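Local atomic coordinates of VgrG protein (Vibrio cholerae, PDB entry 4DTH), a protein that binds ATP and magnesium through its actin cross-linking domain, a toxin domain that probably uses them to link actin monomers covalently to one another. Residues A[14-26]-A[334-346]. Residues are numbered along the deposited sequence; the frame is centred on the assembly and turned at random.
With ATP (adenosine-5'-triphosphate), chain B.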
loop_
_atom_site.group_PDB
_atom_site.type_symbol
_atom_site.label_atom_id
_atom_site.label_comp_id
_atom_site.label_asym_id
_atom_site.label_seq_id
_atom_site.Cartn_x
_atom_site.Cartn_y
_atom_site.Cartn_z
ATOM N N PRO A 14 6.546 -2.606 -16.299
ATOM C CA PRO A 14 6.149 -1.194 -16.377
ATOM C C PRO A 14 5.827 -0.622 -15.005
ATOM O O PRO A 14 5.390 -1.350 -14.106
ATOM C CB PRO A 14 4.902 -1.215 -17.267
ATOM C CG PRO A 14 4.956 -2.512 -17.991
ATOM C CD PRO A 14 5.603 -3.463 -17.044
ATOM N N ASP A 15 6.097 0.674 -14.836
ATOM C CA ASP A 15 5.788 1.363 -13.598
ATOM C C ASP A 15 4.305 1.615 -13.571
ATOM O O ASP A 15 3.658 1.680 -14.625
ATOM C CB ASP A 15 6.524 2.707 -13.517
ATOM C CG ASP A 15 7.997 2.557 -13.228
ATOM O OD1 ASP A 15 8.332 2.069 -12.114
ATOM O OD2 ASP A 15 8.819 2.954 -14.088
ATOM N N PHE A 16 3.779 1.802 -12.363
ATOM C CA PHE A 16 2.378 2.118 -12.199
ATOM C C PHE A 16 2.051 3.421 -12.905
ATOM O O PHE A 16 2.800 4.398 -12.745
ATOM C CB PHE A 16 2.046 2.337 -10.714
ATOM C CG PHE A 16 2.091 1.120 -9.819
ATOM C CD1 PHE A 16 1.516 -0.081 -10.218
ATOM C CD2 PHE A 16 2.655 1.192 -8.552
ATOM C CE1 PHE A 16 1.519 -1.194 -9.370
ATOM C CE2 PHE A 16 2.667 0.075 -7.705
ATOM C CZ PHE A 16 2.104 -1.114 -8.122
ATOM N N PRO A 17 0.884 3.488 -13.592
ATOM C CA PRO A 17 0.417 4.801 -14.062
ATOM C C PRO A 17 0.250 5.670 -12.794
ATOM O O PRO A 17 -0.040 5.140 -11.709
ATOM C CB PRO A 17 -0.940 4.509 -14.701
ATOM C CG PRO A 17 -1.345 3.172 -14.196
ATOM C CD PRO A 17 -0.132 2.427 -13.796
ATOM N N THR A 18 0.493 6.973 -12.911
ATOM C CA THR A 18 0.421 7.887 -11.763
ATOM C C THR A 18 -0.832 8.755 -11.807
ATOM O O THR A 18 -1.281 9.222 -10.758
ATOM C CB THR A 18 1.676 8.777 -11.718
ATOM O OG1 THR A 18 1.818 9.439 -12.979
ATOM C CG2 THR A 18 2.941 8.003 -11.380
ATOM N N HIS A 19 -1.384 8.996 -13.013
ATOM C CA HIS A 19 -2.548 9.868 -13.176
ATOM C C HIS A 19 -3.868 9.165 -13.472
ATOM O O HIS A 19 -3.939 8.314 -14.356
ATOM C CB HIS A 19 -2.286 10.954 -14.235
ATOM C CG HIS A 19 -3.357 12.003 -14.262
ATOM N ND1 HIS A 19 -3.318 13.094 -13.413
ATOM C CD2 HIS A 19 -4.519 12.035 -14.958
ATOM C CE1 HIS A 19 -4.422 13.778 -13.658
ATOM N NE2 HIS A 19 -5.176 13.177 -14.582
ATOM N N PHE A 20 -4.926 9.588 -12.770
ATOM C CA PHE A 20 -6.304 9.129 -12.972
ATOM C C PHE A 20 -7.253 10.314 -12.998
ATOM O O PHE A 20 -7.021 11.283 -12.275
ATOM C CB PHE A 20 -6.729 8.081 -11.928
ATOM C CG PHE A 20 -5.982 6.784 -12.155
ATOM C CD1 PHE A 20 -6.419 5.866 -13.106
ATOM C CD2 PHE A 20 -4.796 6.517 -11.478
ATOM C CE1 PHE A 20 -5.690 4.691 -13.361
ATOM C CE2 PHE A 20 -4.068 5.341 -11.734
ATOM C CZ PHE A 20 -4.522 4.437 -12.671
ATOM N N PRO A 21 -8.324 10.276 -13.830
ATOM C CA PRO A 21 -9.251 11.426 -13.864
ATOM C C PRO A 21 -9.935 11.693 -12.524
ATOM O O PRO A 21 -10.125 12.853 -12.149
ATOM C CB PRO A 21 -10.280 11.034 -14.931
ATOM C CG PRO A 21 -10.178 9.542 -15.034
ATOM C CD PRO A 21 -8.744 9.215 -14.776
ATOM N N LYS A 22 -10.279 10.606 -11.788
ATOM C CA LYS A 22 -10.966 10.689 -10.503
ATOM C C LYS A 22 -10.297 9.708 -9.533
ATOM O O LYS A 22 -9.097 9.455 -9.654
ATOM C CB LYS A 22 -12.469 10.361 -10.678
ATOM C CG LYS A 22 -13.235 11.337 -11.580
ATOM C CD LYS A 22 -14.611 10.793 -11.930
ATOM C CE LYS A 22 -14.595 9.870 -13.126
ATOM N NZ LYS A 22 -15.825 9.046 -13.202
ATOM N N SER A 23 -11.083 9.132 -8.609
ATOM C CA SER A 23 -10.558 8.175 -7.639
ATOM C C SER A 23 -10.054 6.898 -8.287
ATOM O O SER A 23 -10.607 6.455 -9.299
ATOM C CB SER A 23 -11.568 7.870 -6.542
ATOM O OG SER A 23 -12.747 7.299 -7.079
ATOM N N SER A 24 -8.976 6.333 -7.720
ATOM C CA SER A 24 -8.350 5.121 -8.242
ATOM C C SER A 24 -8.253 4.019 -7.193
ATOM O O SER A 24 -8.318 4.293 -5.990
ATOM C CB SER A 24 -6.964 5.445 -8.782
ATOM O OG SER A 24 -6.214 6.096 -7.771
ATOM N N ILE A 25 -8.081 2.768 -7.655
ATOM C CA ILE A 25 -7.963 1.636 -6.756
ATOM C C ILE A 25 -6.926 0.642 -7.257
ATOM O O ILE A 25 -6.850 0.373 -8.455
ATOM C CB ILE A 25 -9.343 0.967 -6.460
ATOM C CG1 ILE A 25 -9.250 -0.108 -5.351
ATOM C CG2 ILE A 25 -10.015 0.422 -7.734
ATOM C CD1 ILE A 25 -10.500 -0.317 -4.538
ATOM N N GLY A 26 -6.159 0.120 -6.314
ATOM C CA GLY A 26 -5.181 -0.933 -6.529
ATOM C C GLY A 26 -5.420 -2.030 -5.518
ATOM O O GLY A 26 -6.019 -1.782 -4.466
ATOM N N ASN A 334 3.977 9.024 -3.635
ATOM C CA ASN A 334 4.017 10.489 -3.594
ATOM C C ASN A 334 3.917 11.214 -4.918
ATOM O O ASN A 334 3.879 12.448 -4.931
ATOM C CB ASN A 334 5.280 10.933 -2.839
ATOM C CG ASN A 334 5.375 10.326 -1.457
ATOM O OD1 ASN A 334 4.362 10.002 -0.831
ATOM N ND2 ASN A 334 6.591 10.114 -0.967
ATOM N N ASN A 335 3.865 10.462 -6.016
ATOM C CA ASN A 335 3.813 11.014 -7.368
ATOM C C ASN A 335 2.466 10.757 -8.055
ATOM O O ASN A 335 2.359 10.907 -9.275
ATOM C CB ASN A 335 4.971 10.428 -8.196
ATOM C CG ASN A 335 4.973 8.918 -8.310
ATOM O OD1 ASN A 335 4.209 8.198 -7.644
ATOM N ND2 ASN A 335 5.853 8.400 -9.150
ATOM N N ALA A 336 1.433 10.361 -7.285
ATOM C CA ALA A 336 0.104 10.082 -7.840
ATOM C C ALA A 336 -0.671 11.387 -8.005
ATOM O O ALA A 336 -0.589 12.272 -7.145
ATOM C CB ALA A 336 -0.660 9.131 -6.939
ATOM N N THR A 337 -1.395 11.524 -9.120
ATOM C CA THR A 337 -2.165 12.737 -9.412
ATOM C C THR A 337 -3.584 12.420 -9.885
ATOM O O THR A 337 -3.863 11.302 -10.335
ATOM C CB THR A 337 -1.422 13.652 -10.399
ATOM O OG1 THR A 337 -1.288 12.975 -11.643
ATOM C CG2 THR A 337 -0.051 14.124 -9.892
ATOM N N VAL A 338 -4.483 13.416 -9.788
ATOM C CA VAL A 338 -5.895 13.303 -10.159
ATOM C C VAL A 338 -6.347 14.550 -10.947
ATOM O O VAL A 338 -5.652 15.570 -10.934
ATOM C CB VAL A 338 -6.745 13.028 -8.877
ATOM C CG1 VAL A 338 -8.186 13.503 -8.993
ATOM C CG2 VAL A 338 -6.722 11.560 -8.521
ATOM N N GLY A 339 -7.479 14.425 -11.646
ATOM C CA GLY A 339 -8.105 15.521 -12.375
ATOM C C GLY A 339 -7.667 15.645 -13.812
ATOM O O GLY A 339 -7.569 14.645 -14.534
ATOM N N ASP A 340 -7.415 16.894 -14.234
ATOM C CA ASP A 340 -6.984 17.200 -15.592
ATOM C C ASP A 340 -5.529 16.789 -15.737
ATOM O O ASP A 340 -4.676 17.284 -15.004
ATOM C CB ASP A 340 -7.159 18.702 -15.873
ATOM C CG ASP A 340 -6.863 19.177 -17.289
ATOM O OD1 ASP A 340 -6.202 18.406 -18.048
ATOM O OD2 ASP A 340 -7.263 20.306 -17.643
ATOM N N LYS A 341 -5.239 15.939 -16.744
ATOM C CA LYS A 341 -3.903 15.397 -17.049
ATOM C C LYS A 341 -2.901 16.533 -17.310
ATOM O O LYS A 341 -1.661 16.351 -17.095
ATOM C CB LYS A 341 -4.001 14.557 -18.325
ATOM C CG LYS A 341 -4.083 13.093 -18.044
ATOM C CD LYS A 341 -5.152 12.398 -18.859
ATOM C CE LYS A 341 -5.915 11.371 -18.049
ATOM N NZ LYS A 341 -5.366 10.000 -18.220
ATOM N N HIS A 342 -3.454 17.661 -17.795
ATOM C CA HIS A 342 -2.688 18.820 -18.180
ATOM C C HIS A 342 -2.327 19.751 -17.018
ATOM O O HIS A 342 -1.300 20.431 -17.067
ATOM C CB HIS A 342 -3.439 19.513 -19.285
ATOM C CG HIS A 342 -2.688 20.639 -19.823
ATOM N ND1 HIS A 342 -1.516 20.453 -20.530
ATOM C CD2 HIS A 342 -2.904 21.938 -19.623
ATOM C CE1 HIS A 342 -1.088 21.676 -20.779
ATOM N NE2 HIS A 342 -1.908 22.599 -20.265
ATOM N N SER A 343 -3.206 19.811 -15.985
ATOM C CA SER A 343 -2.994 20.623 -14.778
ATOM C C SER A 343 -3.279 19.644 -13.630
ATOM O O SER A 343 -4.359 19.702 -13.028
ATOM C CB SER A 343 -3.919 21.844 -14.760
ATOM O OG SER A 343 -3.527 22.758 -13.744
ATOM N N PRO A 344 -2.395 18.628 -13.422
ATOM C CA PRO A 344 -2.704 17.582 -12.425
ATOM C C PRO A 344 -2.722 18.053 -10.987
ATOM O O PRO A 344 -1.984 18.966 -10.625
ATOM C CB PRO A 344 -1.637 16.504 -12.661
ATOM C CG PRO A 344 -0.851 16.939 -13.835
ATOM C CD PRO A 344 -1.073 18.395 -14.037
ATOM N N GLU A 345 -3.599 17.441 -10.185
ATOM C CA GLU A 345 -3.738 17.774 -8.773
ATOM C C GLU A 345 -3.271 16.624 -7.927
ATOM O O GLU A 345 -3.346 15.471 -8.354
ATOM C CB GLU A 345 -5.184 18.125 -8.444
ATOM C CG GLU A 345 -5.601 19.434 -9.091
ATOM C CD GLU A 345 -7.079 19.701 -8.966
ATOM O OE1 GLU A 345 -7.869 19.053 -9.691
ATOM O OE2 GLU A 345 -7.449 20.534 -8.110
ATOM N N LEU A 346 -2.790 16.928 -6.724
ATOM C CA LEU A 346 -2.276 15.902 -5.823
ATOM C C LEU A 346 -3.319 14.864 -5.446
ATOM O O LEU A 346 -4.449 15.206 -5.085
ATOM C CB LEU A 346 -1.688 16.550 -4.549
ATOM C CG LEU A 346 -1.253 15.605 -3.417
ATOM C CD1 LEU A 346 0.020 14.833 -3.772
ATOM C CD2 LEU A 346 -1.026 16.374 -2.133
HETATM P PG ATP B . 4.449 -0.833 1.611
HETATM O O1G ATP B . 3.120 -0.795 2.295
HETATM O O2G ATP B . 5.178 0.471 1.774
HETATM O O3G ATP B . 5.326 -1.936 2.134
HETATM P PB ATP B . 4.948 -1.192 -1.204
HETATM O O1B ATP B . 6.005 -0.160 -1.231
HETATM O O2B ATP B . 5.602 -2.551 -1.271
HETATM O O3B ATP B . 4.158 -1.079 0.055
HETATM P PA ATP B . 3.370 0.201 -3.096
HETATM O O1A ATP B . 3.826 1.410 -2.377
HETATM O O2A ATP B . 3.879 0.300 -4.536
HETATM O O3A ATP B . 3.959 -1.006 -2.451
HETATM O "O5'" ATP B . 1.767 0.145 -3.042
HETATM C "C5'" ATP B . 1.141 -0.814 -3.910
HETATM C "C4'" ATP B . -0.360 -0.697 -3.904
HETATM O "O4'" ATP B . -0.757 0.662 -4.251
HETATM C "C3'" ATP B . -1.047 -1.593 -4.935
HETATM O "O3'" ATP B . -2.308 -2.081 -4.480
HETATM C "C2'" ATP B . -1.200 -0.648 -6.119
HETATM O "O2'" ATP B . -2.140 -1.082 -7.088
HETATM C "C1'" ATP B . -1.619 0.605 -5.379
HETATM N N9 ATP B . -1.534 1.864 -6.124
HETATM C C8 ATP B . -0.421 2.408 -6.706
HETATM N N7 ATP B . -0.648 3.556 -7.299
HETATM C C5 ATP B . -2.003 3.780 -7.096
HETATM C C6 ATP B . -2.867 4.831 -7.461
HETATM N N6 ATP B . -2.479 5.914 -8.147
HETATM N N1 ATP B . -4.161 4.742 -7.077
HETATM C C2 ATP B . -4.558 3.676 -6.377
HETATM N N3 ATP B . -3.841 2.630 -5.973
HETATM C C4 ATP B . -2.559 2.735 -6.369
HETATM O O HOH W 1 1.033 11.972 -12.496
#
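H19 and T337 pair in parallel across a very short strand contact: T337 N donates to T18 O (2.8 Å) and F20 N to T337 O (3.2 Å), while at the corner the G339 amide is shared between F20 O and P21 O in two weak bonds. The H19 imidazole lies over the second segment and is held at both nitrogens. With CG anti to the backbone N (chi1 -170°), the H19 and T337 side chains cross at about a right angle, and H19 ND1 meets T337 OG1 at 2.7 Å, near the ring plane. At the other ring nitrogen, NE2 donates to G339 O at 2.8 Å; the oxygen lies in the imidazole plane, yet the nitrogen stands above the G339 carbonyl plane. One ring face receives K341 CA in a CH-pi contact, and the bent lysine chain brings CG to 3.3 Å from H19 CD2. T337 OG1 also shares a water with T18 OG1, while CB of T18 rests against the backbone N335 O (3.3 Å). V338, on the face of the sheet opposite H19 and T337, sets CG2 at 3.4 Å from K22 O and packs on A180 and A347. Nearby, F20 and A336 approach ATP N6, and S24 OG donates to ATP N1 (2.6 Å), so the joined segments help to line the adenine end of the pocket. Two near-planar bonds, one at each nitrogen, would together hinder rotation of the H19 ring and hold it against the T337-K341 backbone.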